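Kcn28 (Kitasatospora, PDB 6J31) has the two-domain GT-B fold, with a C-terminal domain related to that of erythromycin biosynthesis protein CIII, and holds (2E,2'E)-3,3'-(1,2-phenylene)di(prop-2-enoic acid) (BG9) in a pocket. Local coordinates at residues Ser11-Gly16 with Ala38-Val43; Pro101-Tyr106 with Pro123-Ser128; Lys229-Ser234 with Pro257-Val262; Ala321-Asp326 with Ile343-Val348; Leu337-Arg342 with Glu368-Leu373. One frame throughout, in Å; residues are numbered along the deposited sequence.

In the fold
The five contacts sample both domains of a GT-B fold. Contacts 1 and 2 reach the seven-stranded parallel sheet of the N-terminal half, their centres about 16 Å apart; contacts 3 and 5 reach the six-stranded sheet of the C-terminal half, with centres about 19 Å apart. Contact 4 lies in loops beyond two strands of the second sheet and touches contact 5, where P322 CG packs on R342 NE at 3.3 Å. Its N325 lines the BG9 pocket, while the V12 side chain of contact 1 comes within about 8 Å of the ligand from the other domain. Nearest atoms of contacts 1 and 4 are about 8 Å apart.

Contact 1: Ser11-Gly16 with Ala38-Val43; sequences SVPSRG and ANDPSV
S11 N donates to A38 O over 3.1 Å, with an N-H...O angle of 166°, which continues the pairing of strands 6-10 and 34-39 just past the end of the first. This is the Rossmann-like sheet of the N-terminal domain, at the point where its chains leave the strands. One residue on, the N39 amide enters the gap between the segments. N39 ND2 makes a weak bond to V12 O (3.3 Å). N39 OD1 lies 3.2 Å from P13 N, which carries no hydrogen; the oxygen instead accepts from D40 N, in the plane of the amide carbonyl and on a lone pair. That bond within 38-43 helps to fix the amide's rotation, consistent with ND2 facing V12 O.

The P13 ring is the apolar counterpart. P13 CG rests on D40 CB (3.8 Å), and P13 CB meets both S42 OG and V43 CG1, the latter at 4.0 Å, so the ring is received by the turn 40-43. D40 shapes that turn: CG stands anti to its backbone N (chi1 -172°), and OD1 accepts from S42 N in an Asx turn, while OD2 is bonded to S59 N.

Further out, S11 OG is bonded to H17 O, and H17 belongs to the BG9 pocket. V12 turns from 38-43 and packs on M88 and on L109, another pocket residue. Two donors grip D40 OD1 from different directions: S42 N at 2.8 Å on the anti lone pair, and S42 OG at 3.0 Å from above the carboxylate plane.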
# COMPACT_ATOMS: atom_id res chain seq x y z
N SER A 11 4.06 -11.73 -6.19
CA SER A 11 4.13 -10.31 -5.90
C SER A 11 5.50 -9.79 -6.34
O SER A 11 6.24 -10.48 -7.04
CB SER A 11 3.86 -10.00 -4.43
OG SER A 11 3.70 -8.60 -4.25
N VAL A 12 5.79 -8.56 -5.95
CA VAL A 12 7.02 -7.87 -6.35
C VAL A 12 7.73 -7.41 -5.09
O VAL A 12 7.12 -7.29 -4.02
CB VAL A 12 6.71 -6.68 -7.29
CG1 VAL A 12 5.92 -7.16 -8.50
CG2 VAL A 12 5.94 -5.61 -6.54
N PRO A 13 9.04 -7.12 -5.18
CA PRO A 13 9.78 -6.71 -3.98
C PRO A 13 9.52 -5.28 -3.52
O PRO A 13 9.95 -4.93 -2.41
CB PRO A 13 11.25 -6.88 -4.42
CG PRO A 13 11.21 -6.67 -5.89
CD PRO A 13 9.93 -7.30 -6.34
N SER A 14 8.81 -4.46 -4.30
CA SER A 14 8.50 -3.10 -3.87
C SER A 14 7.74 -3.12 -2.54
O SER A 14 6.92 -4.00 -2.30
CB SER A 14 7.68 -2.38 -4.94
OG SER A 14 8.35 -2.40 -6.19
N ARG A 15 8.03 -2.13 -1.69
CA ARG A 15 7.65 -2.25 -0.28
C ARG A 15 6.14 -2.19 -0.06
O ARG A 15 5.63 -2.85 0.86
CB ARG A 15 8.35 -1.19 0.56
CG ARG A 15 8.35 -1.54 2.04
CD ARG A 15 8.69 -3.03 2.19
NE ARG A 15 8.06 -3.69 3.32
CZ ARG A 15 6.87 -4.29 3.29
NH1 ARG A 15 6.17 -4.32 2.16
NH2 ARG A 15 6.39 -4.87 4.38
N GLY A 16 5.41 -1.44 -0.87
CA GLY A 16 3.99 -1.40 -0.61
C GLY A 16 3.21 -2.63 -1.04
O GLY A 16 1.99 -2.65 -0.91
N ALA A 38 5.85 -16.62 -5.18
CA ALA A 38 6.88 -16.19 -6.11
C ALA A 38 7.20 -14.72 -5.88
O ALA A 38 6.31 -13.87 -5.94
CB ALA A 38 6.43 -16.42 -7.55
N ASN A 39 8.47 -14.44 -5.60
CA ASN A 39 8.91 -13.06 -5.41
C ASN A 39 10.43 -13.02 -5.52
O ASN A 39 11.10 -14.05 -5.54
CB ASN A 39 8.43 -12.50 -4.07
CG ASN A 39 8.17 -11.02 -4.13
OD1 ASN A 39 8.83 -10.28 -4.86
ND2 ASN A 39 7.17 -10.57 -3.38
N ASP A 40 10.96 -11.80 -5.59
CA ASP A 40 12.40 -11.61 -5.68
C ASP A 40 13.06 -12.08 -4.39
O ASP A 40 12.50 -11.92 -3.30
CB ASP A 40 12.71 -10.14 -5.94
CG ASP A 40 14.19 -9.89 -6.24
OD1 ASP A 40 15.00 -9.95 -5.29
OD2 ASP A 40 14.53 -9.63 -7.41
N PRO A 41 14.25 -12.69 -4.47
CA PRO A 41 14.91 -13.17 -3.25
C PRO A 41 15.24 -12.06 -2.25
O PRO A 41 15.46 -12.36 -1.08
CB PRO A 41 16.19 -13.83 -3.78
CG PRO A 41 15.86 -14.21 -5.18
CD PRO A 41 14.98 -13.11 -5.68
N SER A 42 15.24 -10.80 -2.67
CA SER A 42 15.53 -9.72 -1.73
C SER A 42 14.52 -9.65 -0.59
O SER A 42 14.83 -9.08 0.46
CB SER A 42 15.59 -8.39 -2.47
OG SER A 42 14.34 -8.07 -3.04
N VAL A 43 13.34 -10.23 -0.76
CA VAL A 43 12.30 -10.18 0.26
C VAL A 43 12.00 -11.59 0.75
O VAL A 43 10.88 -11.90 1.17
CB VAL A 43 11.03 -9.48 -0.26
CG1 VAL A 43 11.34 -8.03 -0.60
CG2 VAL A 43 10.45 -10.23 -1.48

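Contact 2: Pro101-Tyr106 with Pro123-Ser128; sequences PDVFLY and PSIQIS
L105 and I125 run alongside one another off the same face of the sheet, with L105 CD2 3.8 Å from I125 CB. V103 CG2 continues this apolar face, 4.2 Å from I125 CD1, and L105 CB meets I127 CG1 at a similar range. I390 of helix 382-391 covers L105 and I125, placing the C-terminal helix of the chain against the N-terminal sheet.

The face bearing F104, S124, Y106 and Q126 is built round the tyrosine ring. Q126 CA sits over one face of the Y106 ring in a CH-pi contact, 3.9 Å from the centroid and 16° off the normal. A chi1 of 64° puts CG of Y106 between its backbone N and carbonyl carbon, which lays the ring across the neighbouring strand. Q126 CB approaches Y106 CZ.

Four backbone bonds knit strands 103-107 and 124-128 in parallel register. F104 lends its N-H to P123 O and its carbonyl to I125 N; Y106 does likewise with I125 O and I127 N. I127 N to Y106 O is 2.7 Å, although the donor stands 38° out of the carbonyl plane. With helix 112-120 between them, the strands form a beta-alpha-beta unit of the Rossmann-like domain.

At the polar edge one water is 2.8 Å from Y106 OH and 2.8 Å from S124 OG; the water lies at the edge of the Y106 ring, in its plane. Q126 OE1 has its partner in S185 OG. The water thus bridges the buried hydroxyls of Y106 and S124 and probably helps to steady the phenol end.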
# COMPACT_ATOMS: atom_id res chain seq x y z
N PRO A 101 -0.49 -24.56 -10.28
CA PRO A 101 -1.36 -24.38 -9.12
C PRO A 101 -2.83 -24.43 -9.49
O PRO A 101 -3.21 -24.36 -10.67
CB PRO A 101 -0.96 -23.00 -8.60
CG PRO A 101 -0.63 -22.25 -9.86
CD PRO A 101 0.02 -23.27 -10.79
N ASP A 102 -3.66 -24.59 -8.46
CA ASP A 102 -5.11 -24.55 -8.65
C ASP A 102 -5.61 -23.13 -8.89
O ASP A 102 -6.64 -22.94 -9.54
CB ASP A 102 -5.81 -25.17 -7.45
CG ASP A 102 -5.53 -26.65 -7.33
OD1 ASP A 102 -5.73 -27.36 -8.34
OD2 ASP A 102 -5.12 -27.10 -6.25
N VAL A 103 -4.92 -22.13 -8.34
CA VAL A 103 -5.29 -20.74 -8.54
C VAL A 103 -4.04 -19.89 -8.41
O VAL A 103 -3.12 -20.20 -7.64
CB VAL A 103 -6.39 -20.31 -7.54
CG1 VAL A 103 -5.91 -20.48 -6.11
CG2 VAL A 103 -6.83 -18.88 -7.79
N PHE A 104 -4.00 -18.80 -9.17
CA PHE A 104 -2.94 -17.81 -9.10
C PHE A 104 -3.46 -16.58 -8.37
O PHE A 104 -4.44 -15.96 -8.80
CB PHE A 104 -2.47 -17.40 -10.50
CG PHE A 104 -1.35 -18.23 -11.03
CD1 PHE A 104 -0.07 -18.12 -10.50
CD2 PHE A 104 -1.56 -19.12 -12.08
CE1 PHE A 104 0.97 -18.88 -11.00
CE2 PHE A 104 -0.52 -19.88 -12.58
CZ PHE A 104 0.75 -19.76 -12.03
N LEU A 105 -2.81 -16.23 -7.26
CA LEU A 105 -3.03 -14.96 -6.58
C LEU A 105 -1.88 -14.04 -6.97
O LEU A 105 -0.72 -14.46 -6.95
CB LEU A 105 -3.06 -15.13 -5.06
CG LEU A 105 -4.02 -16.13 -4.42
CD1 LEU A 105 -3.96 -16.00 -2.90
CD2 LEU A 105 -5.44 -15.99 -4.95
N TYR A 106 -2.19 -12.80 -7.33
CA TYR A 106 -1.13 -11.90 -7.77
C TYR A 106 -1.38 -10.47 -7.33
O TYR A 106 -2.49 -9.95 -7.45
CB TYR A 106 -0.96 -11.97 -9.29
CG TYR A 106 -2.16 -11.47 -10.08
CD1 TYR A 106 -3.26 -12.29 -10.29
CD2 TYR A 106 -2.16 -10.20 -10.64
CE1 TYR A 106 -4.35 -11.83 -11.02
CE2 TYR A 106 -3.24 -9.74 -11.36
CZ TYR A 106 -4.33 -10.56 -11.55
OH TYR A 106 -5.39 -10.09 -12.27
N PRO A 123 -7.78 -20.28 -12.89
CA PRO A 123 -8.35 -19.03 -12.38
C PRO A 123 -7.30 -18.20 -11.65
O PRO A 123 -6.36 -18.73 -11.05
CB PRO A 123 -9.47 -19.49 -11.43
CG PRO A 123 -9.17 -20.92 -11.13
CD PRO A 123 -8.40 -21.48 -12.29
N SER A 124 -7.47 -16.87 -11.74
CA SER A 124 -6.58 -15.91 -11.11
C SER A 124 -7.38 -14.88 -10.32
O SER A 124 -8.52 -14.55 -10.67
CB SER A 124 -5.70 -15.20 -12.15
OG SER A 124 -6.48 -14.34 -12.97
N ILE A 125 -6.79 -14.40 -9.22
CA ILE A 125 -7.39 -13.39 -8.36
C ILE A 125 -6.35 -12.31 -8.09
O ILE A 125 -5.27 -12.62 -7.56
CB ILE A 125 -7.91 -13.97 -7.04
CG1 ILE A 125 -8.87 -15.12 -7.29
CG2 ILE A 125 -8.55 -12.87 -6.19
CD1 ILE A 125 -9.18 -15.91 -6.05
N GLN A 126 -6.67 -11.07 -8.40
CA GLN A 126 -5.78 -9.96 -8.08
C GLN A 126 -5.88 -9.61 -6.60
O GLN A 126 -6.96 -9.63 -6.01
CB GLN A 126 -6.12 -8.74 -8.93
CG GLN A 126 -5.23 -7.54 -8.67
CD GLN A 126 -5.89 -6.24 -9.11
OE1 GLN A 126 -6.87 -5.80 -8.51
NE2 GLN A 126 -5.36 -5.63 -10.17
N ILE A 127 -4.73 -9.31 -6.00
CA ILE A 127 -4.65 -8.82 -4.63
C ILE A 127 -4.16 -7.38 -4.71
O ILE A 127 -2.98 -7.14 -4.98
CB ILE A 127 -3.72 -9.68 -3.76
CG1 ILE A 127 -4.04 -11.17 -3.94
CG2 ILE A 127 -3.85 -9.30 -2.29
CD1 ILE A 127 -5.36 -11.60 -3.32
N SER A 128 -5.06 -6.42 -4.49
CA SER A 128 -4.72 -5.01 -4.63
C SER A 128 -4.41 -4.40 -3.28
O SER A 128 -5.28 -4.40 -2.40
CB SER A 128 -5.86 -4.25 -5.29
OG SER A 128 -5.57 -2.86 -5.32
O HOH W 1 -7.64 -11.79 -12.68

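Contact 3: Lys229-Ser234 with Pro257-Val262; sequences KVALVS and PDWHLV
K229 CB is the bump resting on the flat face of the W259 indole: it sits over the centre of the six-membered ring, 3.5 Å from the centroid and 15° off the normal, a CH-pi contact. The lysine chain bends at chi2 (-110°), and CD keeps to the CZ2 side of the ring. A231 CB fills a niche at the ring edge, near its plane, 3.6 Å from W259 CZ3. V298, V357 and A361 also pack on the indole, so it is wedged between its own sheet and helix 350-362.

Further along, V233 CG2 abuts L261 CD1 at 3.6 Å; L261 CG lies anti to the backbone N, which carries the branch toward strand 229-234. F253 of helix 243-253 packs on A231 and L261. Strand 229-234, that helix and strand 259-264 make up the beta-alpha-beta unit that comes first along the chain in the C-terminal sheet of the GT-B fold, the strands running 21° apart in direction.

The reverse face carries V230, H260, L232 and V262. Here L232 CD1 leans across the strand gap to 3.7 Å from V262 CG1 and sits close to V262 O, while H260 NE2 is bonded to E282 OE1 on the far side. Between the faces five backbone bonds set the parallel register, from K229 N to D258 O through to V233 N on V262 O; the shortest takes H260 N to K229 O at 2.7 Å.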
# COMPACT_ATOMS: atom_id res chain seq x y z
N LYS A 229 0.12 14.75 25.81
CA LYS A 229 -0.26 14.36 24.46
C LYS A 229 0.98 13.88 23.71
O LYS A 229 2.09 14.35 23.96
CB LYS A 229 -0.93 15.51 23.71
CG LYS A 229 -2.23 15.99 24.36
CD LYS A 229 -3.45 15.64 23.53
CE LYS A 229 -4.74 15.94 24.30
NZ LYS A 229 -5.94 15.94 23.42
N VAL A 230 0.77 12.93 22.80
CA VAL A 230 1.85 12.32 22.04
C VAL A 230 1.58 12.50 20.55
O VAL A 230 0.47 12.23 20.08
CB VAL A 230 2.01 10.83 22.38
CG1 VAL A 230 2.94 10.14 21.39
CG2 VAL A 230 2.50 10.66 23.80
N ALA A 231 2.60 12.94 19.82
CA ALA A 231 2.54 13.08 18.37
C ALA A 231 3.60 12.19 17.73
O ALA A 231 4.73 12.12 18.21
CB ALA A 231 2.76 14.52 17.95
N LEU A 232 3.23 11.53 16.64
CA LEU A 232 4.16 10.74 15.85
C LEU A 232 4.27 11.34 14.46
O LEU A 232 3.25 11.56 13.79
CB LEU A 232 3.72 9.27 15.75
CG LEU A 232 4.50 8.44 14.73
CD1 LEU A 232 5.98 8.32 15.13
CD2 LEU A 232 3.88 7.07 14.53
N VAL A 233 5.49 11.64 14.03
CA VAL A 233 5.77 12.13 12.69
C VAL A 233 6.54 11.05 11.95
O VAL A 233 7.68 10.73 12.32
CB VAL A 233 6.55 13.45 12.70
CG1 VAL A 233 6.89 13.88 11.28
CG2 VAL A 233 5.76 14.53 13.42
N SER A 234 5.93 10.48 10.92
CA SER A 234 6.55 9.39 10.17
C SER A 234 6.08 9.47 8.73
O SER A 234 4.95 9.09 8.42
CB SER A 234 6.21 8.04 10.79
OG SER A 234 7.03 7.01 10.25
N PRO A 257 5.12 22.30 25.13
CA PRO A 257 5.24 21.40 26.27
C PRO A 257 3.90 20.73 26.52
O PRO A 257 2.86 21.17 26.03
CB PRO A 257 5.64 22.32 27.43
CG PRO A 257 6.11 23.58 26.78
CD PRO A 257 5.27 23.70 25.56
N ASP A 258 3.95 19.62 27.27
CA ASP A 258 2.82 18.75 27.59
C ASP A 258 2.62 17.80 26.42
O ASP A 258 1.93 16.78 26.55
CB ASP A 258 1.54 19.54 27.88
CG ASP A 258 1.72 20.56 28.98
OD1 ASP A 258 2.58 20.33 29.86
OD2 ASP A 258 1.02 21.59 28.96
N TRP A 259 3.22 18.12 25.29
CA TRP A 259 3.24 17.26 24.12
C TRP A 259 4.59 16.59 24.04
O TRP A 259 5.62 17.19 24.37
CB TRP A 259 3.00 18.06 22.83
CG TRP A 259 1.57 18.28 22.46
CD1 TRP A 259 0.74 19.24 22.96
CD2 TRP A 259 0.80 17.55 21.50
NE1 TRP A 259 -0.50 19.14 22.37
CE2 TRP A 259 -0.49 18.11 21.47
CE3 TRP A 259 1.09 16.47 20.66
CZ2 TRP A 259 -1.49 17.63 20.64
CZ3 TRP A 259 0.09 15.99 19.84
CH2 TRP A 259 -1.19 16.57 19.83
N HIS A 260 4.61 15.33 23.61
CA HIS A 260 5.85 14.63 23.33
C HIS A 260 5.86 14.22 21.87
O HIS A 260 4.92 13.57 21.40
CB HIS A 260 6.07 13.42 24.23
CG HIS A 260 7.43 12.81 24.08
ND1 HIS A 260 8.55 13.34 24.68
CD2 HIS A 260 7.85 11.73 23.37
CE1 HIS A 260 9.60 12.61 24.36
NE2 HIS A 260 9.21 11.63 23.57
N LEU A 261 6.92 14.59 21.16
CA LEU A 261 7.06 14.31 19.74
C LEU A 261 7.97 13.10 19.54
O LEU A 261 9.08 13.06 20.08
CB LEU A 261 7.63 15.52 19.01
CG LEU A 261 8.29 15.30 17.65
CD1 LEU A 261 7.30 14.74 16.65
CD2 LEU A 261 8.88 16.60 17.14
N VAL A 262 7.48 12.13 18.78
CA VAL A 262 8.28 10.99 18.32
C VAL A 262 8.50 11.21 16.84
O VAL A 262 7.58 11.07 16.03
CB VAL A 262 7.59 9.65 18.58
CG1 VAL A 262 8.40 8.52 17.95
CG2 VAL A 262 7.39 9.42 20.07

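Contact 4: Ala321-Asp326 with Ile343-Val348; sequences APQAND and IDIATV
A321 CB meets two isoleucines at once, 4.1 Å from I343 CG1 and 4.0 Å from I345 CG1. The backbones come close at the same place, where A321 CA approaches I343 O at 3.5 Å with an angle of 164° at the hydrogen, a fairly straight CA-H...O contact. The next residue sets its ring beside that carbonyl too, P322 CD lying 3.8 Å from I343 O.

Q323 and I345 are turned about a right angle to each other. The glutamine chain bends at chi2 (-141°), which swings its amide toward I345, and Q323 NE2 arrives 3.5 Å from I345 CD1; this is packing of an amide on a methyl. Beyond it, I345 lies against F245 of helix 243-253 and L235, while I343 backs onto L353 of helix 350-362.

Both segments are loops that follow neighbouring parallel strands, 318-320 and 340-342, at the C-terminal ends where the GT-B fold turns its C-terminal domain toward the cleft. The first leads into helix 327-336, whose Q327 accepts from Q323 N and A324 N through OE1. It also reaches the pocket: N325 touches the ligand BG9, and D326 OD2 is bonded to T130 OG1, a pocket residue of the N-terminal domain.

In the other loop D344 makes an Asx turn that shapes the chain around I345. D344 OD1 takes A346 N at 3.0 Å, the donor standing 45° above the carboxylate plane.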
# COMPACT_ATOMS: atom_id res chain seq x y z
N ALA A 321 0.43 14.80 4.33
CA ALA A 321 1.27 15.59 3.43
C ALA A 321 1.50 14.77 2.17
O ALA A 321 2.56 14.14 2.00
CB ALA A 321 2.60 15.97 4.08
N PRO A 322 0.53 14.74 1.26
CA PRO A 322 0.64 13.86 0.09
C PRO A 322 1.74 14.30 -0.85
O PRO A 322 2.02 15.49 -1.02
CB PRO A 322 -0.74 13.99 -0.57
CG PRO A 322 -1.20 15.36 -0.18
CD PRO A 322 -0.71 15.55 1.23
N GLN A 323 2.38 13.31 -1.48
CA GLN A 323 3.44 13.58 -2.44
C GLN A 323 3.37 12.61 -3.62
O GLN A 323 3.15 13.03 -4.76
CB GLN A 323 4.81 13.50 -1.76
CG GLN A 323 4.93 14.31 -0.47
CD GLN A 323 6.26 15.01 -0.31
OE1 GLN A 323 7.10 14.99 -1.21
NE2 GLN A 323 6.46 15.64 0.84
N ALA A 324 3.54 11.32 -3.35
CA ALA A 324 3.62 10.33 -4.42
C ALA A 324 2.25 10.12 -5.06
O ALA A 324 1.24 10.69 -4.63
CB ALA A 324 4.19 9.02 -3.88
N ASN A 325 2.22 9.29 -6.10
CA ASN A 325 1.04 9.16 -6.96
C ASN A 325 -0.20 8.74 -6.16
O ASN A 325 -1.29 9.27 -6.37
CB ASN A 325 1.34 8.18 -8.11
CG ASN A 325 2.05 6.92 -7.62
OD1 ASN A 325 1.94 6.54 -6.46
ND2 ASN A 325 2.77 6.26 -8.53
N ASP A 326 -0.04 7.78 -5.24
CA ASP A 326 -1.18 7.25 -4.48
C ASP A 326 -1.75 8.27 -3.50
O ASP A 326 -2.96 8.30 -3.25
CB ASP A 326 -0.75 6.00 -3.73
CG ASP A 326 -1.93 5.14 -3.32
OD1 ASP A 326 -3.00 5.29 -3.93
OD2 ASP A 326 -1.78 4.35 -2.36
N ILE A 343 -1.80 19.23 4.47
CA ILE A 343 -0.79 20.28 4.42
C ILE A 343 0.19 20.00 3.28
O ILE A 343 0.28 18.88 2.78
CB ILE A 343 -0.01 20.44 5.74
CG1 ILE A 343 0.89 19.22 5.98
CG2 ILE A 343 -0.96 20.65 6.91
CD1 ILE A 343 1.78 19.36 7.18
N ASP A 344 0.92 21.04 2.88
CA ASP A 344 1.99 20.93 1.90
C ASP A 344 3.32 21.17 2.60
O ASP A 344 3.51 22.23 3.21
CB ASP A 344 1.81 21.92 0.75
CG ASP A 344 2.75 21.66 -0.42
OD1 ASP A 344 3.82 21.04 -0.23
OD2 ASP A 344 2.43 22.08 -1.55
N ILE A 345 4.22 20.19 2.52
CA ILE A 345 5.51 20.28 3.20
C ILE A 345 6.30 21.50 2.73
O ILE A 345 7.01 22.13 3.52
CB ILE A 345 6.31 18.97 3.01
CG1 ILE A 345 6.06 18.02 4.18
CG2 ILE A 345 7.80 19.25 2.83
CD1 ILE A 345 6.88 16.77 4.10
N ALA A 346 6.17 21.85 1.45
CA ALA A 346 6.91 22.99 0.91
C ALA A 346 6.47 24.29 1.56
O ALA A 346 7.30 25.13 1.92
CB ALA A 346 6.75 23.05 -0.60
N THR A 347 5.16 24.49 1.71
CA THR A 347 4.61 25.77 2.13
C THR A 347 4.11 25.79 3.58
O THR A 347 3.61 26.83 4.02
CB THR A 347 3.48 26.19 1.19
OG1 THR A 347 2.29 25.46 1.51
CG2 THR A 347 3.86 25.91 -0.25
N VAL A 348 4.22 24.69 4.32
CA VAL A 348 3.68 24.65 5.67
C VAL A 348 4.52 25.53 6.60
O VAL A 348 5.76 25.55 6.53
CB VAL A 348 3.59 23.20 6.19
CG1 VAL A 348 4.96 22.52 6.21
CG2 VAL A 348 2.92 23.16 7.56

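Contact 5: Leu337-Arg342 with Glu368-Leu373; sequences LGIARR and ERLSGL
R369 NE bonds to G338 O at 2.8 Å, with an N-H...O angle of 142°, and NH2 adds a weak second bond to the same oxygen. The donor NE stands 40° above the plane of the carbonyl, and the oxygen sits near the guanidinium edge, a little out of its plane. A bend at chi3 (-76°) brings the head round to the glycine, while R369 CD passes 3.4 Å from L337 O.

Apolar packing fills the rest. I339 is central: I339 CD1 lies 3.7 Å from L370 CD2 and reaches tip to tip toward L373 CD1 at 3.9 Å. I339 CG2 touches R369 CB at 3.8 Å as the two side chains run antiparallel alongside one another. L337 CD1 closes on L373 CD1 at 3.8 Å, the leucines crossing at a slant.

Backbone shape explains where the carbonyl is offered. G338, just past helix 327-336, leaves helical geometry in a Schellman motif, with a positive phi, and the chain then enters strand 340-342, an outermost strand of the C-terminal sheet in this GT-B fold. Helix 364-378 packs on the turn between helix and strand. L312 of helix 305-314 packs against both I339 and L373.

Salt bridges lie farther along the strand and run to flanking helices: R341 NH2 to E359 OE1, and R342 NH1 to E332 OE2.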
# COMPACT_ATOMS: atom_id res chain seq x y z
N LEU A 337 -13.52 12.36 5.29
CA LEU A 337 -14.08 11.65 6.43
C LEU A 337 -14.10 12.51 7.69
O LEU A 337 -14.69 12.10 8.70
CB LEU A 337 -13.29 10.37 6.70
CG LEU A 337 -13.30 9.31 5.59
CD1 LEU A 337 -12.31 8.20 5.89
CD2 LEU A 337 -14.70 8.73 5.38
N GLY A 338 -13.49 13.70 7.65
CA GLY A 338 -13.49 14.58 8.81
C GLY A 338 -12.58 14.13 9.93
O GLY A 338 -12.89 14.40 11.10
N ILE A 339 -11.48 13.45 9.62
CA ILE A 339 -10.57 12.95 10.65
C ILE A 339 -9.14 13.37 10.33
O ILE A 339 -8.19 12.83 10.91
CB ILE A 339 -10.66 11.42 10.78
CG1 ILE A 339 -10.36 10.76 9.44
CG2 ILE A 339 -12.02 10.99 11.31
CD1 ILE A 339 -9.61 9.47 9.57
N ALA A 340 -8.96 14.32 9.42
CA ALA A 340 -7.62 14.64 8.95
C ALA A 340 -7.55 16.07 8.46
O ALA A 340 -8.57 16.71 8.17
CB ALA A 340 -7.18 13.68 7.85
N ARG A 341 -6.32 16.58 8.38
CA ARG A 341 -6.03 17.89 7.81
C ARG A 341 -4.92 17.70 6.79
O ARG A 341 -3.97 16.94 7.02
CB ARG A 341 -5.56 18.87 8.90
CG ARG A 341 -6.64 19.41 9.83
CD ARG A 341 -6.90 20.90 9.67
NE ARG A 341 -7.49 21.47 10.88
CZ ARG A 341 -8.68 21.15 11.39
NH1 ARG A 341 -9.45 20.25 10.79
NH2 ARG A 341 -9.10 21.74 12.50
N ARG A 342 -5.03 18.36 5.64
CA ARG A 342 -4.03 18.26 4.59
C ARG A 342 -3.10 19.48 4.62
O ARG A 342 -3.56 20.61 4.78
CB ARG A 342 -4.69 18.12 3.22
CG ARG A 342 -3.73 17.97 2.06
CD ARG A 342 -4.48 17.67 0.77
NE ARG A 342 -3.59 17.58 -0.38
CZ ARG A 342 -3.95 17.09 -1.57
NH1 ARG A 342 -5.19 16.65 -1.76
NH2 ARG A 342 -3.07 17.04 -2.56
N GLU A 368 -14.93 10.94 17.85
CA GLU A 368 -16.12 10.11 17.65
C GLU A 368 -16.15 9.51 16.25
O GLU A 368 -16.50 8.34 16.08
CB GLU A 368 -17.39 10.93 17.92
CG GLU A 368 -18.66 10.10 18.08
CD GLU A 368 -19.31 9.75 16.75
OE1 GLU A 368 -19.11 10.50 15.77
OE2 GLU A 368 -20.01 8.72 16.68
N ARG A 369 -15.78 10.29 15.24
CA ARG A 369 -15.75 9.77 13.87
C ARG A 369 -14.74 8.64 13.74
O ARG A 369 -14.97 7.67 13.01
CB ARG A 369 -15.46 10.89 12.87
CG ARG A 369 -16.63 11.84 12.67
CD ARG A 369 -16.37 12.86 11.56
NE ARG A 369 -15.46 13.93 11.98
CZ ARG A 369 -15.85 15.12 12.43
NH1 ARG A 369 -17.14 15.40 12.54
NH2 ARG A 369 -14.95 16.02 12.77
N LEU A 370 -13.61 8.75 14.44
CA LEU A 370 -12.61 7.68 14.40
C LEU A 370 -13.17 6.37 14.95
O LEU A 370 -12.92 5.30 14.38
CB LEU A 370 -11.36 8.11 15.17
CG LEU A 370 -10.47 9.09 14.42
CD1 LEU A 370 -9.32 9.56 15.29
CD2 LEU A 370 -9.95 8.47 13.13
N SER A 371 -13.92 6.44 16.04
CA SER A 371 -14.52 5.22 16.59
C SER A 371 -15.48 4.60 15.59
O SER A 371 -15.53 3.37 15.46
CB SER A 371 -15.22 5.54 17.91
OG SER A 371 -14.32 6.15 18.81
N GLY A 372 -16.26 5.43 14.89
CA GLY A 372 -17.14 4.90 13.86
C GLY A 372 -16.38 4.25 12.72
O GLY A 372 -16.76 3.18 12.24
N LEU A 373 -15.29 4.90 12.27
CA LEU A 373 -14.50 4.33 11.19
C LEU A 373 -13.83 3.03 11.60
O LEU A 373 -13.65 2.14 10.77
CB LEU A 373 -13.46 5.34 10.72
CG LEU A 373 -14.07 6.56 10.02
CD1 LEU A 373 -12.99 7.54 9.61
CD2 LEU A 373 -14.90 6.12 8.82